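Local coordinates for maltose-binding protein MalE1 (Thermotoga maritima, PDB 6DTU), which binds maltotetraose and probably hands maltose-type sugars over to a membrane transporter, at residues A[112-117]-A[224-229]; A[258-263]-A[329-334]; A[338-343]-A[367-372]. All blocks are in the same frame, centred on the assembly; numbering follows the deposited sequence. Where two conformers were deposited one is given.

Contact 1: residues A[112-117]-A[224-229]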
loop_
_atom_site.group_PDB
_atom_site.type_symbol
_atom_site.label_atom_id
_atom_site.label_comp_id
_atom_site.label_asym_id
_atom_site.label_seq_id
_atom_site.Cartn_x
_atom_site.Cartn_y
_atom_site.Cartn_z
ATOM N N ALA A 112 -7.340 5.225 4.060
ATOM C CA ALA A 112 -8.537 5.680 4.750
ATOM C C ALA A 112 -8.435 7.186 4.929
ATOM O O ALA A 112 -7.426 7.813 4.579
ATOM C CB ALA A 112 -8.696 4.991 6.114
ATOM N N LEU A 113 -9.494 7.790 5.452
ATOM C CA LEU A 113 -9.416 9.195 5.822
ATOM C C LEU A 113 -8.707 9.292 7.163
ATOM O O LEU A 113 -9.141 8.696 8.153
ATOM C CB LEU A 113 -10.800 9.819 5.922
ATOM C CG LEU A 113 -10.869 11.304 6.230
ATOM C CD1 LEU A 113 -10.491 12.103 5.007
ATOM C CD2 LEU A 113 -12.303 11.615 6.663
ATOM N N ILE A 114 -7.580 9.994 7.183
ATOM C CA ILE A 114 -6.873 10.327 8.409
ATOM C C ILE A 114 -7.078 11.815 8.625
ATOM O O ILE A 114 -6.860 12.614 7.710
ATOM C CB ILE A 114 -5.375 10.002 8.304
ATOM C CG1 ILE A 114 -5.191 8.530 7.958
ATOM C CG2 ILE A 114 -4.672 10.323 9.635
ATOM C CD1 ILE A 114 -3.763 8.195 7.685
ATOM N N TYR A 115 -7.549 12.191 9.804
ATOM C CA TYR A 115 -7.915 13.582 10.011
ATOM C C TYR A 115 -7.359 14.119 11.324
ATOM O O TYR A 115 -7.197 13.384 12.302
ATOM C CB TYR A 115 -9.446 13.778 9.912
ATOM C CG TYR A 115 -10.221 12.981 10.956
ATOM C CD1 TYR A 115 -10.679 13.596 12.117
ATOM C CD2 TYR A 115 -10.456 11.611 10.794
ATOM C CE1 TYR A 115 -11.372 12.877 13.082
ATOM C CE2 TYR A 115 -11.162 10.879 11.752
ATOM C CZ TYR A 115 -11.618 11.528 12.899
ATOM O OH TYR A 115 -12.309 10.826 13.876
ATOM N N ASN A 116 -7.009 15.406 11.320
ATOM C CA ASN A 116 -6.469 16.091 12.495
ATOM C C ASN A 116 -7.628 16.669 13.306
ATOM O O ASN A 116 -8.320 17.584 12.846
ATOM C CB ASN A 116 -5.506 17.191 12.046
ATOM C CG ASN A 116 -4.791 17.872 13.204
ATOM O OD1 ASN A 116 -5.316 17.971 14.306
ATOM N ND2 ASN A 116 -3.580 18.347 12.943
ATOM N N LYS A 117 -7.815 16.156 14.528
ATOM C CA LYS A 117 -8.980 16.528 15.324
ATOM C C LYS A 117 -8.938 17.977 15.784
ATOM O O LYS A 117 -9.978 18.519 16.176
ATOM C CB LYS A 117 -9.135 15.594 16.524
ATOM C CG LYS A 117 -9.517 14.160 16.146
ATOM C CD LYS A 117 -9.540 13.248 17.367
ATOM C CE LYS A 117 -9.899 11.813 16.985
ATOM N NZ LYS A 117 -9.794 10.886 18.157
ATOM N N ALA A 224 -5.672 19.278 7.512
ATOM C CA ALA A 224 -6.793 18.831 8.323
ATOM C C ALA A 224 -7.190 17.392 8.007
ATOM O O ALA A 224 -7.532 16.635 8.921
ATOM C CB ALA A 224 -7.970 19.778 8.138
ATOM N N MET A 225 -7.184 17.010 6.726
ATOM C CA MET A 225 -7.658 15.703 6.296
ATOM C C MET A 225 -6.801 15.203 5.151
ATOM O O MET A 225 -6.509 15.957 4.215
ATOM C CB MET A 225 -9.085 15.801 5.757
ATOM C CG MET A 225 -10.096 16.187 6.825
ATOM S SD MET A 225 -11.774 16.435 6.189
ATOM C CE MET A 225 -11.586 17.865 5.123
ATOM N N ILE A 226 -6.469 13.911 5.191
ATOM C CA ILE A 226 -5.765 13.260 4.097
ATOM C C ILE A 226 -6.360 11.885 3.829
ATOM O O ILE A 226 -7.129 11.341 4.626
ATOM C CB ILE A 226 -4.250 13.133 4.350
ATOM C CG1 ILE A 226 -3.988 12.229 5.557
ATOM C CG2 ILE A 226 -3.624 14.520 4.515
ATOM C CD1 ILE A 226 -2.503 12.010 5.803
ATOM N N ILE A 227 -6.011 11.330 2.674
ATOM C CA ILE A 227 -6.281 9.927 2.383
ATOM C C ILE A 227 -4.947 9.205 2.295
ATOM O O ILE A 227 -4.179 9.404 1.348
ATOM C CB ILE A 227 -7.126 9.732 1.120
ATOM C CG1 ILE A 227 -8.520 10.316 1.351
ATOM C CG2 ILE A 227 -7.260 8.241 0.840
ATOM C CD1 ILE A 227 -9.440 10.235 0.129
ATOM N N ASN A 228 -4.671 8.364 3.292
ATOM C CA ASN A 228 -3.380 7.702 3.415
ATOM C C ASN A 228 -3.574 6.439 4.247
ATOM O O ASN A 228 -4.650 6.193 4.791
ATOM C CB ASN A 228 -2.362 8.632 4.080
ATOM C CG ASN A 228 -0.924 8.245 3.788
ATOM O OD1 ASN A 228 -0.645 7.282 3.078
ATOM N ND2 ASN A 228 0.003 9.015 4.331
ATOM N N GLY A 229 -2.508 5.645 4.351
ATOM C CA GLY A 229 -2.585 4.340 4.961
ATOM C C GLY A 229 -1.966 4.247 6.338
ATOM O O GLY A 229 -1.356 5.184 6.853
#
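Tyr115 meets the other strand through its CB, which rests 4.0 Å from Met225 CG, while its end leads away from 224-229 and the side chain packs on Pro123. The amide end of Asn228 also leads away from 112-117: ND2 is held by the hydroxyls of Tyr236 and Tyr211, and OD1 takes a weak bond from Gly229 N. Between the strands lie the peptide groups. Ala112 and Asn228 exchange two backbone bonds, N to O each way. This is the central antiparallel pair of a four-stranded sheet in one domain of the periplasmic binding protein fold, flanked by strands 146-149 and 243-246. Ile114 and Ile226, whose branched side chains suit strands, form a hydrogen-bonded pair at 2.9 Å both ways (Ile114 N to Ile226 O, Ile226 N to Ile114 O). Ile226 CG1 sits between the backbone N and the carbonyl carbon (chi1 64°), which brings it 3.8 Å from Ile114 CB, and both side chains pack on Phe218 of helix 211-219. Small Ala112, on the same face, fits against Phe321. On the opposite face, Leu113 CD1 lies 4.0 Å from Met225 CB, and both residues pack on Leu130 of helix 127-140.

Contact 2: residues A[258-263]-A[329-334]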
loop_
_atom_site.group_PDB
_atom_site.type_symbol
_atom_site.label_atom_id
_atom_site.label_comp_id
_atom_site.label_asym_id
_atom_site.label_seq_id
_atom_site.Cartn_x
_atom_site.Cartn_y
_atom_site.Cartn_z
ATOM N N ARG A 258 -13.939 2.521 -2.403
ATOM C CA ARG A 258 -13.442 1.146 -2.330
ATOM C C ARG A 258 -11.942 1.131 -2.592
ATOM O O ARG A 258 -11.504 0.991 -3.741
ATOM C CB ARG A 258 -14.207 0.233 -3.289
ATOM C CG ARG A 258 -15.715 0.208 -3.018
ATOM C CD ARG A 258 -16.461 -0.720 -3.958
ATOM N NE ARG A 258 -17.847 -0.875 -3.539
ATOM C CZ ARG A 258 -18.233 -1.633 -2.516
ATOM N NH1 ARG A 258 -17.339 -2.311 -1.808
ATOM N NH2 ARG A 258 -19.515 -1.715 -2.199
ATOM N N PRO A 259 -11.124 1.258 -1.543
ATOM C CA PRO A 259 -9.668 1.317 -1.723
ATOM C C PRO A 259 -9.061 -0.040 -2.080
ATOM O O PRO A 259 -9.640 -1.099 -1.859
ATOM C CB PRO A 259 -9.178 1.758 -0.335
ATOM C CG PRO A 259 -10.212 1.206 0.611
ATOM C CD PRO A 259 -11.507 1.359 -0.123
ATOM N N PHE A 260 -7.855 0.016 -2.634
ATOM C CA PHE A 260 -7.048 -1.192 -2.732
ATOM C C PHE A 260 -6.806 -1.782 -1.348
ATOM O O PHE A 260 -6.619 -1.061 -0.361
ATOM C CB PHE A 260 -5.685 -0.861 -3.350
ATOM C CG PHE A 260 -5.626 -0.927 -4.864
ATOM C CD1 PHE A 260 -6.021 -2.062 -5.573
ATOM C CD2 PHE A 260 -5.131 0.144 -5.581
ATOM C CE1 PHE A 260 -5.924 -2.096 -6.988
ATOM C CE2 PHE A 260 -5.052 0.117 -6.956
ATOM C CZ PHE A 260 -5.438 -0.999 -7.656
ATOM N N VAL A 261 -6.792 -3.108 -1.273
ATOM C CA VAL A 261 -6.294 -3.812 -0.097
ATOM C C VAL A 261 -4.937 -4.421 -0.430
ATOM O O VAL A 261 -4.782 -5.073 -1.471
ATOM C CB VAL A 261 -7.311 -4.849 0.408
ATOM C CG1 VAL A 261 -6.707 -5.740 1.495
ATOM C CG2 VAL A 261 -8.551 -4.123 0.911
ATOM N N GLY A 262 -3.938 -4.141 0.405
ATOM C CA GLY A 262 -2.590 -4.642 0.190
ATOM C C GLY A 262 -2.148 -5.506 1.355
ATOM O O GLY A 262 -2.603 -5.325 2.481
ATOM N N VAL A 263 -1.265 -6.462 1.072
ATOM C CA VAL A 263 -0.646 -7.280 2.111
ATOM C C VAL A 263 0.858 -7.063 2.023
ATOM O O VAL A 263 1.420 -7.071 0.924
ATOM C CB VAL A 263 -1.031 -8.769 1.988
ATOM C CG1 VAL A 263 -0.507 -9.534 3.181
ATOM C CG2 VAL A 263 -2.555 -8.910 1.889
ATOM N N ILE A 329 -10.780 -3.654 -2.370
ATOM C CA ILE A 329 -10.523 -4.631 -3.420
ATOM C C ILE A 329 -9.051 -5.015 -3.343
ATOM O O ILE A 329 -8.184 -4.148 -3.425
ATOM C CB ILE A 329 -10.845 -4.075 -4.820
ATOM C CG1 ILE A 329 -12.234 -3.431 -4.860
ATOM C CG2 ILE A 329 -10.722 -5.183 -5.863
ATOM C CD1 ILE A 329 -13.345 -4.434 -5.035
ATOM N N PRO A 330 -8.704 -6.290 -3.148
ATOM C CA PRO A 330 -7.282 -6.651 -3.076
ATOM C C PRO A 330 -6.576 -6.336 -4.393
ATOM O O PRO A 330 -7.130 -6.529 -5.478
ATOM C CB PRO A 330 -7.306 -8.161 -2.801
ATOM C CG PRO A 330 -8.670 -8.411 -2.190
ATOM C CD PRO A 330 -9.583 -7.449 -2.909
ATOM N N MET A 331 -5.377 -5.767 -4.292
ATOM C CA MET A 331 -4.571 -5.569 -5.487
ATOM C C MET A 331 -4.346 -6.919 -6.149
ATOM O O MET A 331 -4.157 -7.919 -5.456
ATOM C CB MET A 331 -3.196 -4.980 -5.155
ATOM C CG MET A 331 -3.187 -3.582 -4.627
ATOM S SD MET A 331 -1.514 -2.932 -4.476
ATOM C CE MET A 331 -0.900 -3.781 -3.026
ATOM N N PRO A 332 -4.406 -7.002 -7.472
ATOM C CA PRO A 332 -3.960 -8.229 -8.140
ATOM C C PRO A 332 -2.491 -8.495 -7.878
ATOM O O PRO A 332 -1.694 -7.573 -7.703
ATOM C CB PRO A 332 -4.178 -7.925 -9.619
ATOM C CG PRO A 332 -5.219 -6.890 -9.644
ATOM C CD PRO A 332 -5.001 -6.043 -8.417
ATOM N N ASN A 333 -2.121 -9.767 -7.889
ATOM C CA ASN A 333 -0.711 -10.112 -7.816
ATOM C C ASN A 333 -0.203 -10.741 -9.106
ATOM O O ASN A 333 0.941 -11.191 -9.153
ATOM C CB ASN A 333 -0.364 -10.954 -6.578
ATOM C CG ASN A 333 -0.742 -12.424 -6.706
ATOM O OD1 ASN A 333 -1.325 -12.866 -7.695
ATOM N ND2 ASN A 333 -0.384 -13.202 -5.691
ATOM N N VAL A 334 -1.015 -10.742 -10.159
ATOM C CA VAL A 334 -0.636 -11.364 -11.429
ATOM C C VAL A 334 0.522 -10.591 -12.048
ATOM O O VAL A 334 0.689 -9.402 -11.743
ATOM C CB VAL A 334 -1.859 -11.479 -12.351
ATOM C CG1 VAL A 334 -2.885 -12.376 -11.698
ATOM C CG2 VAL A 334 -2.441 -10.102 -12.675
#
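Phe260 and Val261 pair with Ile329 and Pro330 as a short parallel strand pair, at the edge of the larger mixed sheet, held by backbone hydrogen bonds from Pro259 and Val261 to Ile329 and Met331. Ile329 N gives to Pro259 O at 2.8 Å, and Val261 N in turn gives to Ile329 O, an oxygen that also borders the edge of the Phe260 ring. Val261 also accepts, its O taking Met331 N at 3.0 Å. The bonds on the 329-331 side are made by Ile329 and Met331, so Pro330, which has no N-H to offer, sits between them without breaking the pattern.

The apolar contacts centre on the ring of Phe260 and the flexible chain of Met331, which cross at about a right angle. Met331 CG presses on Phe260 CD1 at 3.4 Å. On the other side of the pair, Val261 CB rests 3.9 Å from Pro330 CA.

The Met-aromatic contact is the third kind: Met331 SD stands above the Phe260 face but at a distance, 4.8 Å from the ring centroid and 18° off the ring normal. The chain then bends (chi3 -75°), bringing the Met331 CE methyl within 3.7 Å of Gly262 CA, an approach open to it because the glycine carries no CB. The ring also meets Phe163 edge-to-face.

Unbranched and polarisable, the thioether can serve two surfaces at once. Met331 belongs to the glycan pocket and touches bound glucose units, consistent with the backbone bonds and the ring holding Met331 where its apolar chain can touch the sugar.

Contact 3: residues A[338-343]-A[367-372]. With GLC (alpha-D-glucopyranose), chain C; GLC (alpha-D-glucopyranose), chain B.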
loop_
_atom_site.group_PDB
_atom_site.type_symbol
_atom_site.label_atom_id
_atom_site.label_comp_id
_atom_site.label_asym_id
_atom_site.label_seq_id
_atom_site.Cartn_x
_atom_site.Cartn_y
_atom_site.Cartn_z
ATOM N N ALA A 338 2.184 -5.213 -13.315
ATOM C CA ALA A 338 3.319 -4.319 -13.528
ATOM C C ALA A 338 3.036 -3.326 -14.651
ATOM O O ALA A 338 3.568 -2.214 -14.652
ATOM C CB ALA A 338 4.578 -5.132 -13.848
ATOM N N ALA A 339 2.203 -3.711 -15.608
ATOM C CA ALA A 339 1.853 -2.833 -16.719
ATOM C C ALA A 339 0.836 -1.761 -16.338
ATOM O O ALA A 339 0.505 -0.917 -17.173
ATOM C CB ALA A 339 1.291 -3.661 -17.877
ATOM N N VAL A 340 0.317 -1.769 -15.118
ATOM C CA VAL A 340 -0.844 -0.937 -14.815
ATOM C C VAL A 340 -0.451 0.414 -14.234
ATOM O O VAL A 340 -0.967 1.455 -14.652
ATOM C CB VAL A 340 -1.834 -1.707 -13.906
ATOM C CG1 VAL A 340 -2.925 -0.763 -13.382
ATOM C CG2 VAL A 340 -2.449 -2.882 -14.668
ATOM N N TRP A 341 0.456 0.422 -13.252
ATOM C CA TRP A 341 0.643 1.593 -12.401
ATOM C C TRP A 341 1.123 2.803 -13.189
ATOM O O TRP A 341 0.603 3.906 -13.013
ATOM C CB TRP A 341 1.656 1.262 -11.309
ATOM C CG TRP A 341 1.289 0.070 -10.460
ATOM C CD1 TRP A 341 1.880 -1.160 -10.490
ATOM C CD2 TRP A 341 0.279 0.002 -9.441
ATOM N NE1 TRP A 341 1.313 -1.983 -9.560
ATOM C CE2 TRP A 341 0.326 -1.305 -8.896
ATOM C CE3 TRP A 341 -0.658 0.916 -8.938
ATOM C CZ2 TRP A 341 -0.512 -1.719 -7.868
ATOM C CZ3 TRP A 341 -1.496 0.506 -7.914
ATOM C CH2 TRP A 341 -1.430 -0.810 -7.401
ATOM N N ALA A 342 2.168 2.632 -14.000
ATOM C CA ALA A 342 2.759 3.784 -14.679
ATOM C C ALA A 342 1.793 4.408 -15.685
ATOM O O ALA A 342 1.732 5.635 -15.805
ATOM C CB ALA A 342 4.084 3.400 -15.345
ATOM N N ALA A 343 1.051 3.584 -16.436
ATOM C CA ALA A 343 0.057 4.118 -17.370
ATOM C C ALA A 343 -1.023 4.913 -16.646
ATOM O O ALA A 343 -1.426 5.991 -17.096
ATOM C CB ALA A 343 -0.579 2.964 -18.146
ATOM N N GLU A 367 -5.293 1.551 -23.506
ATOM C CA GLU A 367 -4.598 1.069 -24.697
ATOM C C GLU A 367 -3.118 0.843 -24.418
ATOM O O GLU A 367 -2.518 -0.108 -24.937
ATOM C CB GLU A 367 -4.752 2.061 -25.855
ATOM C CG GLU A 367 -6.176 2.535 -26.103
ATOM C CD GLU A 367 -6.335 3.311 -27.405
ATOM O OE1 GLU A 367 -7.415 3.214 -28.029
ATOM O OE2 GLU A 367 -5.391 4.034 -27.795
ATOM N N ARG A 368 -2.525 1.682 -23.573
ATOM C CA ARG A 368 -1.134 1.479 -23.204
ATOM C C ARG A 368 -0.963 0.209 -22.386
ATOM O O ARG A 368 -0.073 -0.595 -22.668
ATOM C CB ARG A 368 -0.600 2.703 -22.461
ATOM C CG ARG A 368 0.804 2.549 -21.934
ATOM C CD ARG A 368 1.275 3.808 -21.223
ATOM N NE ARG A 368 2.390 3.548 -20.315
ATOM C CZ ARG A 368 2.997 4.491 -19.608
ATOM N NH1 ARG A 368 2.592 5.746 -19.715
ATOM N NH2 ARG A 368 3.999 4.183 -18.799
ATOM N N ILE A 369 -1.850 -0.021 -21.416
ATOM C CA ILE A 369 -1.746 -1.214 -20.573
ATOM C C ILE A 369 -1.901 -2.469 -21.418
ATOM O O ILE A 369 -1.135 -3.434 -21.279
ATOM C CB ILE A 369 -2.806 -1.165 -19.464
ATOM C CG1 ILE A 369 -2.562 0.046 -18.561
ATOM C CG2 ILE A 369 -2.784 -2.450 -18.667
ATOM C CD1 ILE A 369 -3.716 0.329 -17.604
ATOM N N LYS A 370 -2.900 -2.472 -22.304
ATOM C CA LYS A 370 -3.171 -3.640 -23.135
ATOM C C LYS A 370 -1.993 -3.946 -24.051
ATOM O O LYS A 370 -1.561 -5.099 -24.163
ATOM C CB LYS A 370 -4.435 -3.404 -23.969
ATOM C CG LYS A 370 -5.716 -3.343 -23.163
ATOM C CD LYS A 370 -6.949 -3.251 -24.036
ATOM C CE LYS A 370 -7.299 -4.619 -24.600
ATOM N NZ LYS A 370 -7.737 -5.580 -23.527
ATOM N N ALA A 371 -1.442 -2.918 -24.695
ATOM C CA ALA A 371 -0.326 -3.149 -25.604
ATOM C C ALA A 371 0.854 -3.753 -24.861
ATOM O O ALA A 371 1.511 -4.675 -25.357
ATOM C CB ALA A 371 0.056 -1.848 -26.315
ATOM N N GLN A 372 1.111 -3.278 -23.646
ATOM C CA GLN A 372 2.217 -3.817 -22.877
ATOM C C GLN A 372 1.945 -5.255 -22.437
ATOM O O GLN A 372 2.852 -6.085 -22.479
ATOM C CB GLN A 372 2.541 -2.861 -21.732
ATOM C CG GLN A 372 3.447 -1.659 -22.147
ATOM C CD GLN A 372 2.855 -0.690 -23.197
ATOM O OE1 GLN A 372 2.089 -1.069 -24.076
ATOM N NE2 GLN A 372 3.251 0.576 -23.106
HETATM C C1 GLC C . 1.484 0.251 -4.641
HETATM C C2 GLC C . 2.101 -0.999 -5.130
HETATM C C3 GLC C . 3.431 -0.748 -5.772
HETATM C C4 GLC C . 3.326 0.178 -6.919
HETATM C C5 GLC C . 2.701 1.525 -6.475
HETATM C C6 GLC C . 2.438 2.372 -7.564
HETATM O O2 GLC C . 2.297 -1.893 -3.997
HETATM O O3 GLC C . 3.999 -2.018 -6.226
HETATM O O4 GLC C . 4.671 0.427 -7.413
HETATM O O5 GLC C . 1.351 1.213 -5.756
HETATM O O6 GLC C . 1.924 3.587 -7.062
HETATM C C1 GLC B . 4.957 -0.222 -8.634
HETATM C C2 GLC B . 6.357 -0.691 -8.595
HETATM C C3 GLC B . 7.300 0.450 -8.637
HETATM C C4 GLC B . 7.086 1.322 -9.834
HETATM C C5 GLC B . 5.664 1.927 -9.823
HETATM C C6 GLC B . 5.361 2.730 -10.975
HETATM O O2 GLC B . 6.562 -1.464 -7.333
HETATM O O3 GLC B . 8.653 -0.108 -8.664
HETATM O O4 GLC B . 8.056 2.380 -9.825
HETATM O O5 GLC B . 4.716 0.708 -9.763
HETATM O O6 GLC B . 5.478 1.938 -12.134
#
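The start of helix 341-352 supplies part of the maltotetraose pocket, and the C-terminal helix 358-374 packs behind it: Ile369 and Arg368 on the latter meet Ala339, Val340 and Ala343 while Trp341 points the other way, to the sugar. The indole is an aromatic platform of the kind common in carbohydrate sites. One face carries the chain C glucose, whose C4, offset toward the rim, lies 3.9 Å from Trp341 CE2 and whose O5 comes 3.6 Å from Trp341 CZ3. The chain B glucose, joined to it through a glycosidic bond, lies beside the root of the side chain, its O5 3.5 Å from Trp341 CB. The first torsion holds CG anti to the carbonyl carbon (chi1 -57°), which places the ring against the chain C glucose. A leucine here would probably leave that face of the chain C glucose without its broad flat support and let this part of the ligand sit less firmly.

At the back, Ile369 packs on 339-343. Its CG1 branch lies 3.6 Å from Ala343 CB and close to the Ala339 carbonyl, while Ile369 CG2 meets Val340 CG2 at 4.0 Å. Alanine suits Ala339 and Ala343, whose CB atoms point toward helix 358-374; Ala339 CB also touches Gln372 CB. Arg368 runs extended from CG to NE along Ala343 and lays one guanidinium face over the backbone, Ala343 CA standing 3.6 Å above its centre. Arg368 NH1 makes a salt bridge with Asp346. Ala342 CB lies between Arg368 NH2, at 3.5 Å, and the chain B glucose O6, at 3.8 Å.

In the fold
From the N terminus, contact 1 comes first, closing a loop of 106 residues rich in helix and joining the two central strands of the four-stranded sheet. Contact 2 follows, closing 65 residues and adding strand 329-330 to strand 260-268 of the larger sheet. Contact 3 closes the shortest loop, 23 residues, and fastens the C-terminal helix to helix 341-352. The three lie in series, none nested or crossing. Contact 1 stands apart, its centre about 20 Å from that of contact 2 and 30 Å from that of contact 3. Contacts 2 and 3 touch where the pocket residues Met331 and Trp341 meet, Met331 SD lying 3.6 Å from Trp341 CH2.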